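Local atomic coordinates of parvulin 42 (Trypanosoma brucei brucei, PDB entry 6GMP), a protein that probably catalyses the cis-trans isomerisation of peptide bonds preceding proline, through the parvulin-type domain that makes up this chain. Residues 22-33 against 67-76. Residues are numbered along the deposited sequence; the frame is centred on the assembly and turned at random.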
loop_
_atom_site.group_PDB
_atom_site.type_symbol
_atom_site.label_atom_id
_atom_site.label_comp_id
_atom_site.label_asym_id
_atom_site.label_seq_id
_atom_site.Cartn_x
_atom_site.Cartn_y
_atom_site.Cartn_z
ATOM N N SER A 22 -0.647 -9.802 11.186
ATOM C CA SER A 22 -0.440 -11.028 10.429
ATOM C C SER A 22 -0.696 -10.705 8.966
ATOM O O SER A 22 -1.596 -9.924 8.648
ATOM C CB SER A 22 -1.400 -12.126 10.896
ATOM O OG SER A 22 -1.154 -12.485 12.242
ATOM N N SER A 23 0.087 -11.294 8.066
ATOM C CA SER A 23 -0.178 -11.106 6.648
ATOM C C SER A 23 -1.442 -11.821 6.232
ATOM O O SER A 23 -1.696 -12.967 6.634
ATOM C CB SER A 23 0.965 -11.628 5.782
ATOM O OG SER A 23 0.712 -11.301 4.427
ATOM N N LEU A 24 -2.217 -11.144 5.391
ATOM C CA LEU A 24 -3.408 -11.736 4.790
ATOM C C LEU A 24 -3.259 -11.895 3.273
ATOM O O LEU A 24 -4.228 -12.229 2.585
ATOM C CB LEU A 24 -4.628 -10.890 5.123
ATOM C CG LEU A 24 -5.023 -10.885 6.607
ATOM C CD1 LEU A 24 -6.245 -10.008 6.821
ATOM C CD2 LEU A 24 -5.291 -12.293 7.122
ATOM N N ALA A 25 -2.051 -11.668 2.759
ATOM C CA ALA A 25 -1.772 -11.851 1.341
ATOM C C ALA A 25 -1.625 -13.332 1.020
ATOM O O ALA A 25 -1.168 -14.092 1.859
ATOM C CB ALA A 25 -0.501 -11.138 0.980
ATOM N N PRO A 26 -1.997 -13.742 -0.205
ATOM C CA PRO A 26 -1.888 -15.157 -0.589
ATOM C C PRO A 26 -0.483 -15.752 -0.429
ATOM O O PRO A 26 -0.322 -16.920 -0.090
ATOM C CB PRO A 26 -2.261 -15.137 -2.068
ATOM C CG PRO A 26 -3.183 -13.992 -2.212
ATOM C CD PRO A 26 -2.688 -12.949 -1.242
ATOM N N ARG A 27 0.520 -14.934 -0.714
ATOM C CA ARG A 27 1.914 -15.353 -0.733
ATOM C C ARG A 27 2.377 -15.954 0.605
ATOM O O ARG A 27 3.129 -16.934 0.642
ATOM C CB ARG A 27 2.723 -14.114 -1.131
ATOM C CG ARG A 27 4.177 -14.069 -0.788
ATOM C CD ARG A 27 4.767 -12.781 -1.351
ATOM N NE ARG A 27 4.296 -11.595 -0.636
ATOM C CZ ARG A 27 4.763 -11.211 0.548
ATOM N NH1 ARG A 27 5.727 -11.897 1.147
ATOM N NH2 ARG A 27 4.265 -10.128 1.131
ATOM N N ASN A 28 1.880 -15.390 1.699
ATOM C CA ASN A 28 2.357 -15.726 3.031
ATOM C C ASN A 28 1.247 -15.577 4.064
ATOM O O ASN A 28 1.472 -15.128 5.186
ATOM C CB ASN A 28 3.546 -14.836 3.394
ATOM C CG ASN A 28 3.174 -13.374 3.511
ATOM O OD1 ASN A 28 2.163 -12.930 2.968
ATOM N ND2 ASN A 28 3.999 -12.611 4.218
ATOM N N LYS A 29 0.040 -15.957 3.672
ATOM C CA LYS A 29 -1.122 -15.900 4.542
ATOM C C LYS A 29 -0.818 -16.501 5.916
ATOM O O LYS A 29 -0.344 -17.626 6.018
ATOM C CB LYS A 29 -2.269 -16.674 3.897
ATOM C CG LYS A 29 -3.570 -16.658 4.688
ATOM C CD LYS A 29 -4.271 -15.317 4.572
ATOM C CE LYS A 29 -5.429 -15.380 3.579
ATOM N NZ LYS A 29 -6.100 -14.053 3.416
ATOM N N GLY A 30 -1.056 -15.723 6.965
ATOM C CA GLY A 30 -0.885 -16.209 8.321
ATOM C C GLY A 30 0.482 -15.905 8.903
ATOM O O GLY A 30 0.703 -16.159 10.091
ATOM N N GLU A 31 1.399 -15.367 8.103
ATOM C CA GLU A 31 2.730 -15.057 8.614
ATOM C C GLU A 31 2.600 -13.966 9.671
ATOM O O GLU A 31 2.050 -12.898 9.406
ATOM C CB GLU A 31 3.699 -14.623 7.505
ATOM C CG GLU A 31 5.142 -14.500 8.018
ATOM C CD GLU A 31 6.147 -14.048 6.972
ATOM O OE1 GLU A 31 5.787 -13.928 5.783
ATOM O OE2 GLU A 31 7.313 -13.803 7.350
ATOM N N LYS A 32 3.104 -14.224 10.873
ATOM C CA LYS A 32 3.039 -13.231 11.934
ATOM C C LYS A 32 4.003 -12.094 11.612
ATOM O O LYS A 32 5.132 -12.337 11.188
ATOM C CB LYS A 32 3.396 -13.865 13.280
ATOM C CG LYS A 32 3.324 -12.911 14.458
ATOM C CD LYS A 32 3.865 -13.570 15.719
ATOM C CE LYS A 32 4.084 -12.556 16.827
ATOM N NZ LYS A 32 4.886 -13.113 17.945
ATOM N N ILE A 33 3.544 -10.857 11.797
ATOM C CA ILE A 33 4.353 -9.669 11.528
ATOM C C ILE A 33 4.963 -9.178 12.832
ATOM O O ILE A 33 4.239 -8.788 13.739
ATOM C CB ILE A 33 3.503 -8.540 10.926
ATOM C CG1 ILE A 33 2.781 -9.016 9.663
ATOM C CG2 ILE A 33 4.375 -7.326 10.613
ATOM C CD1 ILE A 33 3.698 -9.591 8.601
ATOM N N ARG A 67 2.513 -7.865 -5.400
ATOM C CA ARG A 67 2.785 -9.298 -5.387
ATOM C C ARG A 67 4.008 -9.659 -4.541
ATOM O O ARG A 67 4.008 -10.690 -3.881
ATOM C CB ARG A 67 2.960 -9.835 -6.804
ATOM C CG ARG A 67 1.693 -9.801 -7.596
ATOM C CD ARG A 67 1.945 -10.111 -9.040
ATOM N NE ARG A 67 0.701 -10.118 -9.804
ATOM C CZ ARG A 67 0.638 -10.184 -11.124
ATOM N NH1 ARG A 67 1.747 -10.282 -11.844
ATOM N NH2 ARG A 67 -0.539 -10.167 -11.719
ATOM N N ASP A 68 5.020 -8.798 -4.554
ATOM C CA ASP A 68 6.273 -9.084 -3.854
ATOM C C ASP A 68 6.236 -8.717 -2.374
ATOM O O ASP A 68 6.918 -9.350 -1.570
ATOM C CB ASP A 68 7.442 -8.358 -4.524
ATOM C CG ASP A 68 7.762 -8.891 -5.913
ATOM O OD1 ASP A 68 7.308 -10.003 -6.266
ATOM O OD2 ASP A 68 8.467 -8.171 -6.644
ATOM N N PHE A 69 5.434 -7.720 -1.999
ATOM C CA PHE A 69 5.573 -7.106 -0.678
ATOM C C PHE A 69 4.288 -6.874 0.115
ATOM O O PHE A 69 4.365 -6.747 1.331
ATOM C CB PHE A 69 6.318 -5.764 -0.760
ATOM C CG PHE A 69 7.741 -5.876 -1.232
ATOM C CD1 PHE A 69 8.741 -6.342 -0.380
ATOM C CD2 PHE A 69 8.094 -5.490 -2.515
ATOM C CE1 PHE A 69 10.050 -6.433 -0.810
ATOM C CE2 PHE A 69 9.404 -5.577 -2.948
ATOM C CZ PHE A 69 10.384 -6.050 -2.096
ATOM N N SER A 70 3.123 -6.786 -0.524
ATOM C CA SER A 70 1.936 -6.404 0.239
ATOM C C SER A 70 1.512 -7.507 1.196
ATOM O O SER A 70 1.582 -8.697 0.882
ATOM C CB SER A 70 0.764 -6.027 -0.650
ATOM O OG SER A 70 -0.261 -5.500 0.195
ATOM N N GLU A 71 1.048 -7.085 2.362
ATOM C CA GLU A 71 0.599 -7.980 3.419
ATOM C C GLU A 71 -0.906 -7.818 3.679
ATOM O O GLU A 71 -1.440 -8.379 4.622
ATOM C CB GLU A 71 1.438 -7.730 4.680
ATOM C CG GLU A 71 2.872 -8.171 4.454
ATOM C CD GLU A 71 3.865 -7.649 5.462
ATOM O OE1 GLU A 71 3.552 -6.760 6.286
ATOM O OE2 GLU A 71 5.015 -8.133 5.418
ATOM N N CYS A 72 -1.565 -7.059 2.805
ATOM C CA CYS A 72 -3.004 -6.841 2.882
ATOM C C CYS A 72 -3.762 -7.937 2.152
ATOM O O CYS A 72 -3.279 -8.474 1.153
ATOM C CB CYS A 72 -3.348 -5.490 2.256
ATOM S SG CYS A 72 -5.103 -5.081 2.257
ATOM N N GLY A 73 -4.960 -8.247 2.623
ATOM C CA GLY A 73 -5.807 -9.209 1.947
ATOM C C GLY A 73 -6.129 -8.799 0.524
ATOM O O GLY A 73 -6.407 -9.668 -0.318
ATOM N N SER A 74 -6.087 -7.502 0.242
ATOM C CA SER A 74 -6.335 -7.018 -1.117
ATOM C C SER A 74 -5.325 -7.573 -2.117
ATOM O O SER A 74 -5.549 -7.514 -3.327
ATOM C CB SER A 74 -6.314 -5.497 -1.173
ATOM O OG SER A 74 -5.054 -4.984 -0.801
ATOM N N ALA A 75 -4.222 -8.124 -1.625
ATOM C CA ALA A 75 -3.237 -8.722 -2.519
ATOM C C ALA A 75 -3.834 -9.910 -3.284
ATOM O O ALA A 75 -3.291 -10.306 -4.318
ATOM C CB ALA A 75 -1.990 -9.132 -1.742
ATOM N N LYS A 76 -4.953 -10.466 -2.818
ATOM C CA LYS A 76 -5.584 -11.575 -3.527
ATOM C C LYS A 76 -6.193 -11.103 -4.846
ATOM O O LYS A 76 -6.551 -11.919 -5.695
ATOM C CB LYS A 76 -6.638 -12.270 -2.656
ATOM C CG LYS A 76 -7.963 -11.537 -2.538
ATOM C CD LYS A 76 -8.961 -12.332 -1.694
ATOM C CE LYS A 76 -9.142 -11.739 -0.303
ATOM N NZ LYS A 76 -7.937 -11.891 0.560
HETATM O O HOH W 1 1.901 -10.023 -1.502
HETATM O O HOH W 2 5.484 -10.152 3.731
#
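R27 reaches across to the backbone of 67-71, a worked example of a planar cation held by packing on both faces and bonding at its edge. Its chain starts with CG anti to the backbone N (chi1 159°) and bends at chi3, which lays the guanidinium between D68 O over one face and N28 OD1 over the other. From its edge, NH2 donates to S70 O at 3.1 Å, approaching from above that carbonyl's plane. Two waters lie in the guanidinium plane: one, between NE and S70 O, adds a probable second link, and the other joins NH2 to E71 OE2.

A single backbone hydrogen bond supplies the second tie. L24 N donates to E71 O at 3.0 Å and almost straight (177°), while G73 CA makes a CA-H...O contact with L24 O, which also accepts from K29 NZ. S23 OG, held in an ST turn by A25 N, donates to N28 OD1 at 2.6 Å and rests against E71 CA.

Apolar contact is confined to A75 CB, met by A25 CB at 3.7 Å and by P26 CD. In van der Waals contact, P26 CG crosses K76 at CA and CB, and I33 CD1 lies beside the carboxylate of E71, whose OE1 forms a salt bridge with R35 and accepts from the backbone N of K14. Together these fasten the long loop between the first strand and first helix, a feature also of Pin1-like parvulins, onto the chain around and following helix 59-69 of the PPIC-type domain.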